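Local coordinates for protein FMN reductase (NADPH) (Bacillus subtilis, PDB 3N2S) that uses NADPH to drive flavin reduction as an FMN-containing homodimer, and also reduces nitroaromatic compounds, quinones and azo dyes, at residues R15-Q20 with G160-H165; L9-I14 with L130-I135; F79-Y84 with L156-L161. All coordinates share one frame; numbering follows the deposited sequence.

Contact 1: residues R15-Q20 with G160-H165; sequences RSFTDQ and GLAVGH. With FMN (flavin mononucleotide), chain E.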
loop_
_atom_site.group_PDB
_atom_site.type_symbol
_atom_site.label_atom_id
_atom_site.label_comp_id
_atom_site.label_asym_id
_atom_site.label_seq_id
_atom_site.Cartn_x
_atom_site.Cartn_y
_atom_site.Cartn_z
ATOM N N ARG A 15 -19.303 1.975 7.697
ATOM C CA ARG A 15 -19.780 0.601 7.747
ATOM C C ARG A 15 -21.304 0.521 7.622
ATOM O O ARG A 15 -21.890 -0.532 7.852
ATOM C CB ARG A 15 -19.270 -0.094 9.025
ATOM C CG ARG A 15 -17.756 -0.249 9.051
ATOM C CD ARG A 15 -17.306 -0.904 10.350
ATOM N NE ARG A 15 -15.852 -1.080 10.374
ATOM C CZ ARG A 15 -14.997 -0.169 10.822
ATOM N NH1 ARG A 15 -15.441 0.975 11.333
ATOM N NH2 ARG A 15 -13.692 -0.416 10.817
ATOM N N SER A 16 -21.935 1.635 7.226
ATOM C CA SER A 16 -23.379 1.691 7.038
ATOM C C SER A 16 -23.640 2.478 5.767
ATOM O O SER A 16 -23.385 3.678 5.702
ATOM C CB SER A 16 -24.062 2.322 8.253
ATOM O OG SER A 16 -25.467 2.308 8.066
ATOM N N PHE A 17 -24.124 1.790 4.756
ATOM C CA PHE A 17 -24.372 2.381 3.443
ATOM C C PHE A 17 -25.816 2.277 3.028
ATOM O O PHE A 17 -26.497 1.362 3.458
ATOM C CB PHE A 17 -23.529 1.655 2.372
ATOM C CG PHE A 17 -22.039 1.719 2.551
ATOM C CD1 PHE A 17 -21.334 2.891 2.261
ATOM C CD2 PHE A 17 -21.320 0.589 2.936
ATOM C CE1 PHE A 17 -19.933 2.930 2.350
ATOM C CE2 PHE A 17 -19.926 0.637 3.060
ATOM C CZ PHE A 17 -19.241 1.804 2.759
ATOM N N THR A 18 -26.256 3.155 2.110
ATOM C CA THR A 18 -27.616 3.064 1.544
ATOM C C THR A 18 -27.562 1.971 0.463
ATOM O O THR A 18 -26.470 1.544 0.093
ATOM C CB THR A 18 -28.034 4.385 0.895
ATOM O OG1 THR A 18 -27.294 4.568 -0.319
ATOM C CG2 THR A 18 -27.890 5.597 1.835
ATOM N N ASP A 19 -28.724 1.584 -0.100
ATOM C CA ASP A 19 -28.777 0.573 -1.158
ATOM C C ASP A 19 -28.448 1.147 -2.553
ATOM O O ASP A 19 -28.478 0.400 -3.536
ATOM C CB ASP A 19 -30.150 -0.138 -1.151
ATOM C CG ASP A 19 -31.375 0.759 -1.313
ATOM O OD1 ASP A 19 -31.203 2.000 -1.431
ATOM O OD2 ASP A 19 -32.508 0.228 -1.273
ATOM N N GLN A 20 -28.133 2.456 -2.647
ATOM C CA GLN A 20 -27.833 3.118 -3.928
ATOM C C GLN A 20 -26.517 2.607 -4.519
ATOM O O GLN A 20 -25.454 2.826 -3.931
ATOM C CB GLN A 20 -27.799 4.641 -3.780
ATOM C CG GLN A 20 -27.744 5.377 -5.126
ATOM C CD GLN A 20 -27.642 6.882 -4.992
ATOM O OE1 GLN A 20 -27.783 7.453 -3.907
ATOM N NE2 GLN A 20 -27.372 7.555 -6.098
ATOM N N GLY A 160 -10.748 -6.492 0.446
ATOM C CA GLY A 160 -11.842 -5.883 -0.281
ATOM C C GLY A 160 -11.886 -4.404 0.067
ATOM O O GLY A 160 -11.206 -3.936 1.008
ATOM N N LEU A 161 -12.664 -3.651 -0.700
ATOM C CA LEU A 161 -12.924 -2.242 -0.451
ATOM C C LEU A 161 -14.396 -2.022 -0.732
ATOM O O LEU A 161 -14.819 -2.134 -1.882
ATOM C CB LEU A 161 -12.044 -1.305 -1.318
ATOM C CG LEU A 161 -12.115 0.187 -0.946
ATOM C CD1 LEU A 161 -11.447 0.447 0.448
ATOM C CD2 LEU A 161 -11.473 1.062 -2.044
ATOM N N ALA A 162 -15.183 -1.816 0.333
ATOM C CA ALA A 162 -16.605 -1.536 0.254
ATOM C C ALA A 162 -16.716 -0.035 0.004
ATOM O O ALA A 162 -16.047 0.749 0.667
ATOM C CB ALA A 162 -17.296 -1.914 1.559
ATOM N N VAL A 163 -17.464 0.353 -1.037
ATOM C CA VAL A 163 -17.648 1.758 -1.409
ATOM C C VAL A 163 -19.159 2.009 -1.548
ATOM O O VAL A 163 -19.858 1.176 -2.107
ATOM C CB VAL A 163 -16.908 2.136 -2.729
ATOM C CG1 VAL A 163 -17.014 3.639 -2.991
ATOM C CG2 VAL A 163 -15.429 1.696 -2.708
ATOM N N GLY A 164 -19.640 3.134 -1.043
ATOM C CA GLY A 164 -21.055 3.463 -1.172
ATOM C C GLY A 164 -21.432 4.816 -0.614
ATOM O O GLY A 164 -20.572 5.575 -0.148
ATOM N N HIS A 165 -22.735 5.111 -0.656
ATOM C CA HIS A 165 -23.322 6.349 -0.145
ATOM C C HIS A 165 -23.529 6.120 1.337
ATOM O O HIS A 165 -24.217 5.172 1.698
ATOM C CB HIS A 165 -24.668 6.646 -0.853
ATOM C CG HIS A 165 -24.502 6.975 -2.305
ATOM N ND1 HIS A 165 -24.235 8.262 -2.717
ATOM C CD2 HIS A 165 -24.506 6.162 -3.390
ATOM C CE1 HIS A 165 -24.111 8.202 -4.033
ATOM N NE2 HIS A 165 -24.270 6.962 -4.484
HETATM N N1 FMN E . -12.655 -2.743 9.032
HETATM C C2 FMN E . -13.642 -3.674 9.114
HETATM O O2 FMN E . -14.742 -3.390 9.626
HETATM N N3 FMN E . -13.450 -4.934 8.641
HETATM C C4 FMN E . -12.325 -5.417 8.019
HETATM O O4 FMN E . -12.217 -6.576 7.598
HETATM C C4A FMN E . -11.224 -4.437 7.878
HETATM N N5 FMN E . -10.126 -4.769 7.245
HETATM C C5A FMN E . -9.183 -3.747 7.005
HETATM C C6 FMN E . -8.049 -4.079 6.217
HETATM C C7 FMN E . -7.134 -3.103 5.849
HETATM C C7M FMN E . -5.992 -3.474 4.915
HETATM C C8 FMN E . -7.266 -1.758 6.371
HETATM C C8M FMN E . -6.269 -0.697 6.060
HETATM C C9 FMN E . -8.384 -1.412 7.188
HETATM C C9A FMN E . -9.345 -2.388 7.536
HETATM N N10 FMN E . -10.532 -2.097 8.260
HETATM C C10 FMN E . -11.508 -3.028 8.432
HETATM C "C1'" FMN E . -10.744 -0.727 8.776
HETATM C "C2'" FMN E . -9.872 -0.508 10.021
HETATM O "O2'" FMN E . -10.479 -1.169 11.050
HETATM C "C3'" FMN E . -9.884 0.989 10.312
HETATM O "O3'" FMN E . -9.242 1.646 9.178
HETATM C "C4'" FMN E . -9.175 1.347 11.694
HETATM O "O4'" FMN E . -10.078 0.956 12.747
HETATM C "C5'" FMN E . -9.021 2.888 11.807
HETATM O "O5'" FMN E . -10.363 3.455 11.731
HETATM P P FMN E . -10.736 4.620 10.676
HETATM O O1P FMN E . -9.882 5.834 10.947
HETATM O O2P FMN E . -12.220 4.725 10.949
HETATM O O3P FMN E . -10.533 3.952 9.305
HETATM O O HOH W 1 -24.342 2.811 -1.469
#
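His-165 O is gripped from two sources at the point where the loop 15-20 of the nitroreductase fold meets the end of strand 155-164. Thr-18 N gives it a nearly straight hydrogen bond of 2.9 Å, lying close to the line of the carbonyl, and Phe-17 CA adds a C-H...O contact. A water ties the same backbones together: it accepts from His-165 N and donates to both Thr-18 O and Gln-20 O. The turn of the loop is fixed from within by an ST turn, in which Thr-18 OG1 accepts from Gln-20 N; the same hydroxyl oxygen lies 3.4 Å from His-165 CB.

Beyond it the Gln-20 amide stacks on one face of the His-165 imidazole, their planes 6° apart, with Gln-20 OE1 3.5 Å above the middle of the ring. Its extended chain, CG opposite the backbone N (chi1 -170°), carries the amide there.

At the start of the loop Arg-15 extends to the flavin instead of packing on strand 155-164. Its NE donates to FMN O2 at 2.7 Å, and its NH2 reaches FMN N1 at 3.1 Å, a side-on grip on the pyrimidine edge. The Phe-17 ring slips in next to the strand, where Ala-162 CB is 4.0 Å from CE2. Phe-17 CD1 lies 3.5 Å from Gly-164 CA, so close that a side chain on that glycine would run into the ring.

Contact 2: residues L9-I14 with L130-I135; sequences LNHRSI and LGICYI. With FMN (flavin mononucleotide), chain E.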
loop_
_atom_site.group_PDB
_atom_site.type_symbol
_atom_site.label_atom_id
_atom_site.label_comp_id
_atom_site.label_asym_id
_atom_site.label_seq_id
_atom_site.Cartn_x
_atom_site.Cartn_y
_atom_site.Cartn_z
ATOM N N LEU A 9 -7.664 14.179 5.664
ATOM C CA LEU A 9 -7.697 14.249 7.130
ATOM C C LEU A 9 -9.086 13.970 7.728
ATOM O O LEU A 9 -9.159 13.580 8.881
ATOM C CB LEU A 9 -7.132 15.592 7.636
ATOM C CG LEU A 9 -5.664 15.917 7.304
ATOM C CD1 LEU A 9 -5.329 17.374 7.711
ATOM C CD2 LEU A 9 -4.713 14.953 8.029
ATOM N N ASN A 10 -10.169 14.107 6.941
ATOM C CA ASN A 10 -11.547 13.864 7.394
ATOM C C ASN A 10 -11.917 12.362 7.404
ATOM O O ASN A 10 -12.996 11.985 7.892
ATOM C CB ASN A 10 -12.540 14.634 6.475
ATOM C CG ASN A 10 -13.965 14.643 6.963
ATOM O OD1 ASN A 10 -14.258 15.057 8.083
ATOM N ND2 ASN A 10 -14.874 14.107 6.161
ATOM N N HIS A 11 -11.034 11.500 6.837
ATOM C CA HIS A 11 -11.337 10.074 6.731
ATOM C C HIS A 11 -11.791 9.370 8.006
ATOM O O HIS A 11 -11.188 9.531 9.065
ATOM C CB HIS A 11 -10.143 9.275 6.145
ATOM C CG HIS A 11 -10.330 7.787 6.316
ATOM N ND1 HIS A 11 -9.806 7.116 7.406
ATOM C CD2 HIS A 11 -11.087 6.926 5.606
ATOM C CE1 HIS A 11 -10.228 5.868 7.298
ATOM N NE2 HIS A 11 -10.985 5.702 6.230
ATOM N N ARG A 12 -12.807 8.515 7.853
ATOM C CA ARG A 12 -13.277 7.520 8.804
ATOM C C ARG A 12 -13.886 6.394 7.991
ATOM O O ARG A 12 -14.410 6.639 6.895
ATOM C CB ARG A 12 -14.228 8.072 9.896
ATOM C CG ARG A 12 -15.723 8.211 9.532
ATOM C CD ARG A 12 -16.023 9.252 8.440
ATOM N NE ARG A 12 -15.398 10.558 8.696
ATOM C CZ ARG A 12 -15.905 11.505 9.484
ATOM N NH1 ARG A 12 -15.259 12.648 9.654
ATOM N NH2 ARG A 12 -17.049 11.306 10.125
ATOM N N SER A 13 -13.751 5.146 8.493
ATOM C CA SER A 13 -14.322 3.970 7.842
ATOM C C SER A 13 -15.844 4.063 7.950
ATOM O O SER A 13 -16.370 4.424 9.011
ATOM C CB SER A 13 -13.817 2.694 8.506
ATOM O OG SER A 13 -12.438 2.521 8.218
ATOM N N ILE A 14 -16.544 3.790 6.848
ATOM C CA ILE A 14 -18.000 3.826 6.832
ATOM C C ILE A 14 -18.481 2.378 6.736
ATOM O O ILE A 14 -18.082 1.628 5.828
ATOM C CB ILE A 14 -18.528 4.742 5.679
ATOM C CG1 ILE A 14 -18.108 6.226 5.887
ATOM C CG2 ILE A 14 -20.036 4.572 5.479
ATOM C CD1 ILE A 14 -18.637 6.953 7.195
ATOM N N LEU A 130 -18.442 9.811 -1.129
ATOM C CA LEU A 130 -18.746 8.411 -0.853
ATOM C C LEU A 130 -17.961 7.968 0.386
ATOM O O LEU A 130 -16.984 8.602 0.759
ATOM C CB LEU A 130 -18.402 7.493 -2.064
ATOM C CG LEU A 130 -19.146 7.768 -3.382
ATOM C CD1 LEU A 130 -18.419 7.132 -4.561
ATOM C CD2 LEU A 130 -20.608 7.315 -3.302
ATOM N N GLY A 131 -18.417 6.896 1.013
ATOM C CA GLY A 131 -17.756 6.288 2.153
ATOM C C GLY A 131 -17.048 5.024 1.710
ATOM O O GLY A 131 -17.445 4.401 0.706
ATOM N N ILE A 132 -15.959 4.669 2.427
ATOM C CA ILE A 132 -15.201 3.448 2.140
ATOM C C ILE A 132 -14.905 2.676 3.421
ATOM O O ILE A 132 -14.783 3.263 4.498
ATOM C CB ILE A 132 -13.884 3.700 1.315
ATOM C CG1 ILE A 132 -12.790 4.483 2.103
ATOM C CG2 ILE A 132 -14.137 4.349 -0.049
ATOM C CD1 ILE A 132 -11.762 3.593 2.909
ATOM N N CYS A 133 -14.664 1.371 3.268
ATOM C CA CYS A 133 -14.175 0.513 4.335
ATOM C C CYS A 133 -13.368 -0.608 3.716
ATOM O O CYS A 133 -13.875 -1.341 2.861
ATOM C CB CYS A 133 -15.272 -0.021 5.261
ATOM S SG CYS A 133 -14.627 -0.756 6.792
ATOM N N TYR A 134 -12.085 -0.701 4.113
ATOM C CA TYR A 134 -11.210 -1.796 3.669
ATOM C C TYR A 134 -11.673 -3.055 4.376
ATOM O O TYR A 134 -12.151 -2.972 5.503
ATOM C CB TYR A 134 -9.766 -1.525 4.074
ATOM C CG TYR A 134 -9.025 -0.585 3.160
ATOM C CD1 TYR A 134 -8.144 -1.069 2.199
ATOM C CD2 TYR A 134 -9.180 0.797 3.272
ATOM C CE1 TYR A 134 -7.450 -0.208 1.356
ATOM C CE2 TYR A 134 -8.474 1.670 2.452
ATOM C CZ TYR A 134 -7.620 1.161 1.485
ATOM O OH TYR A 134 -6.904 2.006 0.699
ATOM N N ILE A 135 -11.565 -4.224 3.711
ATOM C CA ILE A 135 -12.013 -5.513 4.257
ATOM C C ILE A 135 -10.894 -6.556 4.141
ATOM O O ILE A 135 -10.813 -7.288 3.154
ATOM C CB ILE A 135 -13.341 -6.025 3.610
ATOM C CG1 ILE A 135 -14.480 -4.913 3.588
ATOM C CG2 ILE A 135 -13.810 -7.379 4.271
ATOM C CD1 ILE A 135 -15.063 -4.482 4.992
HETATM N N1 FMN E . -12.655 -2.743 9.032
HETATM C C2 FMN E . -13.642 -3.674 9.114
HETATM O O2 FMN E . -14.742 -3.390 9.626
HETATM N N3 FMN E . -13.450 -4.934 8.641
HETATM C C4 FMN E . -12.325 -5.417 8.019
HETATM O O4 FMN E . -12.217 -6.576 7.598
HETATM C C4A FMN E . -11.224 -4.437 7.878
HETATM N N5 FMN E . -10.126 -4.769 7.245
HETATM C C5A FMN E . -9.183 -3.747 7.005
HETATM C C6 FMN E . -8.049 -4.079 6.217
HETATM C C7 FMN E . -7.134 -3.103 5.849
HETATM C C7M FMN E . -5.992 -3.474 4.915
HETATM C C8 FMN E . -7.266 -1.758 6.371
HETATM C C8M FMN E . -6.269 -0.697 6.060
HETATM C C9 FMN E . -8.384 -1.412 7.188
HETATM C C9A FMN E . -9.345 -2.388 7.536
HETATM N N10 FMN E . -10.532 -2.097 8.260
HETATM C C10 FMN E . -11.508 -3.028 8.432
HETATM C "C1'" FMN E . -10.744 -0.727 8.776
HETATM C "C2'" FMN E . -9.872 -0.508 10.021
HETATM O "O2'" FMN E . -10.479 -1.169 11.050
HETATM C "C3'" FMN E . -9.884 0.989 10.312
HETATM O "O3'" FMN E . -9.242 1.646 9.178
HETATM C "C4'" FMN E . -9.175 1.347 11.694
HETATM O "O4'" FMN E . -10.078 0.956 12.747
HETATM C "C5'" FMN E . -9.021 2.888 11.807
HETATM O "O5'" FMN E . -10.363 3.455 11.731
HETATM P P FMN E . -10.736 4.620 10.676
HETATM O O1P FMN E . -9.882 5.834 10.947
HETATM O O2P FMN E . -12.220 4.725 10.949
HETATM O O3P FMN E . -10.533 3.952 9.305
HETATM O O HOH W 2 -15.097 6.748 4.282
HETATM O O HOH W 3 -11.245 1.376 5.895
#
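The His-11 side chain, its CG opposite the backbone N (chi1 167°), crosses that of Ile-132 at about a right angle, with Ile-132 CD1 beside the imidazole. Here, in the nitroreductase fold, the loop after helix 3-9, which meets the FMN phosphate, crosses strand 131-135, which lines the flavin. Ala-36 of the second subunit also packs on His-11. Shortened to an alanine, this side chain would probably leave a gap between Ile-132 CD1 and Ala-36 of the second subunit.

Arg-12 points away from the strand; its chain bends at chi2 and chi3 and folds back on the loop, so that NE and NH1 hold Asn-10 O side-on, each at 2.9 Å and in the guanidinium plane. NH2 is taken by Leu-169 O. Arg-12 O instead faces the strand through a water that accepts from Ile-132 N and lies 2.7 Å from Arg-12 O.

Ser-13 N points at the phosphate, giving FMN O2P an almost perfectly straight bond of 2.9 Å. Ser-13 OG accepts a hydrogen bond from a second water, which accepts from Tyr-134 N.

Ile-14 makes the direct backbone bond: its N reaches Ile-132 O at 3.0 Å from 44° above the carbonyl plane, and Ser-13 CA also leans on that oxygen. Ile-14 CG1 packs 3.8 Å from Gly-131 CA, where any CB would clash. Ile-14 O, buried and with no polar partner, lies 3.3 Å from Cys-133 CB.

Contact 3: residues F79-Y84 with L156-L161; sequences FCADLY and LPLFGL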
loop_
_atom_site.group_PDB
_atom_site.type_symbol
_atom_site.label_atom_id
_atom_site.label_comp_id
_atom_site.label_asym_id
_atom_site.label_seq_id
_atom_site.Cartn_x
_atom_site.Cartn_y
_atom_site.Cartn_z
ATOM N N PHE A 79 -9.036 -6.140 -4.130
ATOM C CA PHE A 79 -7.692 -5.830 -4.611
ATOM C C PHE A 79 -6.835 -7.055 -4.512
ATOM O O PHE A 79 -6.762 -7.668 -3.443
ATOM C CB PHE A 79 -7.062 -4.635 -3.847
ATOM C CG PHE A 79 -7.610 -3.321 -4.344
ATOM C CD1 PHE A 79 -6.892 -2.550 -5.253
ATOM C CD2 PHE A 79 -8.874 -2.881 -3.951
ATOM C CE1 PHE A 79 -7.422 -1.355 -5.752
ATOM C CE2 PHE A 79 -9.393 -1.675 -4.431
ATOM C CZ PHE A 79 -8.665 -0.923 -5.336
ATOM N N CYS A 80 -6.170 -7.402 -5.622
ATOM C CA CYS A 80 -5.294 -8.585 -5.677
ATOM C C CYS A 80 -3.897 -8.222 -6.060
ATOM O O CYS A 80 -3.721 -7.425 -6.979
ATOM C CB CYS A 80 -5.822 -9.618 -6.675
ATOM S SG CYS A 80 -7.545 -10.091 -6.447
ATOM N N ALA A 81 -2.904 -8.938 -5.478
ATOM C CA ALA A 81 -1.525 -8.906 -5.953
ATOM C C ALA A 81 -1.633 -9.741 -7.232
ATOM O O ALA A 81 -2.324 -10.771 -7.232
ATOM C CB ALA A 81 -0.595 -9.574 -4.940
ATOM N N ASP A 82 -1.069 -9.261 -8.347
ATOM C CA ASP A 82 -1.189 -9.969 -9.626
ATOM C C ASP A 82 0.136 -10.040 -10.368
ATOM O O ASP A 82 0.616 -9.029 -10.870
ATOM C CB ASP A 82 -2.282 -9.318 -10.526
ATOM C CG ASP A 82 -2.643 -10.055 -11.818
ATOM O OD1 ASP A 82 -1.788 -10.788 -12.347
ATOM O OD2 ASP A 82 -3.742 -9.808 -12.356
ATOM N N LEU A 83 0.673 -11.253 -10.489
ATOM C CA LEU A 83 1.882 -11.540 -11.280
ATOM C C LEU A 83 1.541 -12.523 -12.413
ATOM O O LEU A 83 2.407 -12.921 -13.206
ATOM C CB LEU A 83 3.021 -12.022 -10.387
ATOM C CG LEU A 83 3.582 -10.945 -9.420
ATOM C CD1 LEU A 83 4.544 -11.517 -8.427
ATOM C CD2 LEU A 83 4.212 -9.777 -10.178
ATOM N N TYR A 84 0.255 -12.880 -12.503
ATOM C CA TYR A 84 -0.271 -13.772 -13.552
ATOM C C TYR A 84 -0.188 -13.077 -14.917
ATOM O O TYR A 84 0.169 -13.710 -15.915
ATOM C CB TYR A 84 -1.699 -14.179 -13.219
ATOM C CG TYR A 84 -2.414 -14.962 -14.302
ATOM C CD1 TYR A 84 -2.279 -16.344 -14.396
ATOM C CD2 TYR A 84 -3.282 -14.330 -15.188
ATOM C CE1 TYR A 84 -2.976 -17.078 -15.357
ATOM C CE2 TYR A 84 -3.987 -15.055 -16.155
ATOM C CZ TYR A 84 -3.840 -16.430 -16.226
ATOM O OH TYR A 84 -4.513 -17.144 -17.192
ATOM N N LEU A 156 -3.202 -13.121 -5.813
ATOM C CA LEU A 156 -3.507 -13.242 -4.398
ATOM C C LEU A 156 -4.481 -12.148 -3.944
ATOM O O LEU A 156 -4.070 -10.986 -3.840
ATOM C CB LEU A 156 -2.202 -13.184 -3.551
ATOM C CG LEU A 156 -2.344 -13.520 -2.047
ATOM C CD1 LEU A 156 -2.601 -15.041 -1.833
ATOM C CD2 LEU A 156 -1.088 -13.137 -1.288
ATOM N N PRO A 157 -5.743 -12.491 -3.593
ATOM C CA PRO A 157 -6.648 -11.456 -3.036
ATOM C C PRO A 157 -6.059 -10.969 -1.696
ATOM O O PRO A 157 -5.554 -11.766 -0.919
ATOM C CB PRO A 157 -7.979 -12.200 -2.851
ATOM C CG PRO A 157 -7.864 -13.452 -3.749
ATOM C CD PRO A 157 -6.403 -13.818 -3.626
ATOM N N LEU A 158 -6.011 -9.649 -1.495
ATOM C CA LEU A 158 -5.393 -9.052 -0.308
ATOM C C LEU A 158 -6.437 -8.497 0.640
ATOM O O LEU A 158 -6.338 -8.687 1.851
ATOM C CB LEU A 158 -4.425 -7.911 -0.728
ATOM C CG LEU A 158 -3.380 -8.248 -1.804
ATOM C CD1 LEU A 158 -2.544 -7.025 -2.136
ATOM C CD2 LEU A 158 -2.459 -9.393 -1.331
ATOM N N PHE A 159 -7.398 -7.745 0.089
ATOM C CA PHE A 159 -8.477 -7.116 0.873
ATOM C C PHE A 159 -9.547 -6.645 -0.086
ATOM O O PHE A 159 -9.267 -6.418 -1.266
ATOM C CB PHE A 159 -7.966 -5.899 1.692
ATOM C CG PHE A 159 -7.120 -4.935 0.881
ATOM C CD1 PHE A 159 -7.714 -3.946 0.106
ATOM C CD2 PHE A 159 -5.726 -5.027 0.885
ATOM C CE1 PHE A 159 -6.939 -3.099 -0.672
ATOM C CE2 PHE A 159 -4.947 -4.166 0.105
ATOM C CZ PHE A 159 -5.557 -3.211 -0.670
ATOM N N GLY A 160 -10.748 -6.492 0.446
ATOM C CA GLY A 160 -11.842 -5.883 -0.281
ATOM C C GLY A 160 -11.886 -4.404 0.067
ATOM O O GLY A 160 -11.206 -3.936 1.008
ATOM N N LEU A 161 -12.664 -3.651 -0.700
ATOM C CA LEU A 161 -12.924 -2.242 -0.451
ATOM C C LEU A 161 -14.396 -2.022 -0.732
ATOM O O LEU A 161 -14.819 -2.134 -1.882
ATOM C CB LEU A 161 -12.044 -1.305 -1.318
ATOM C CG LEU A 161 -12.115 0.187 -0.946
ATOM C CD1 LEU A 161 -11.447 0.447 0.448
ATOM C CD2 LEU A 161 -11.473 1.062 -2.044
#
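Phe-79 and Phe-159 meet through both backbone and side chain, and here the contact is tightest. Phe-79 N bonds to Phe-159 O at 2.9 Å, nearly in line with the carbonyl, while Phe-79 O accepts from Leu-158 N. Phe-159 CE1 presses within 3.5 Å of Phe-79 CB, because its CG sits in the crowded position between the backbone N and the carbonyl carbon (chi1 48°), which swings the ring across toward its neighbour. The two rings themselves are looser: their planes lie 23° apart but are slid past each other, with centroids 5.6 Å apart and little overlap. Phe-79 CE2 makes an apolar contact with Leu-161 CB, 4.1 Å away. The Phe-159 side chain also approaches FMN to about 4 Å (nearest atoms) and packs on Ile-112 of the second subunit, so this pairing helps line the flavin site.

Strands 75-82 and 155-164 are antiparallel neighbours in the central sheet of this alpha-beta-alpha sandwich, and the register shifts by one residue at a classic beta bulge, with Leu-158 and Phe-159 both set opposite Phe-79. Past the bulge Ala-81 and Leu-156 form a hydrogen-bonded pair with two mutual backbone bonds. Leu-158 bridges the step, its CD2 4.1 Å from Ala-81 CB, on the side covered by helix 104-127.

The opposite face of the sheet is more sparsely joined. Cys-80 and Pro-157 form a non-hydrogen-bonded pair, with SG 4.2 Å from the proline CB, and helix 142-149 packs on that proline. Further along, Asp-82 OD1 accepts a weak capping bond from Tyr-84 N, and the partly exposed Tyr-84 ring meets Tyr-187 of the second subunit about perpendicularly.

In the fold
The three contacts share one antiparallel sheet, ordered 46-51, 75-82, 155-164, 131-135. Strand 155-164 is common to contacts 1 and 3, which overlap at Gly-160 and Leu-161 although their centres lie about 20 Å apart. Contact 2 uses its neighbour, strand 131-135; its centre lies about 10 Å from that of contact 1 and about 19 Å from that of contact 3. In sequence, segments 9-14 and 15-20 come first as one continuous loop, then 79-84, 130-135 and finally 156-165. That loop contacts both the phosphate (Ser-13) and the pyrimidine edge (Arg-15) of the same FMN, while contact 3 brings Phe-159 close to FMN; contacts 2 and 3 both reach the second subunit.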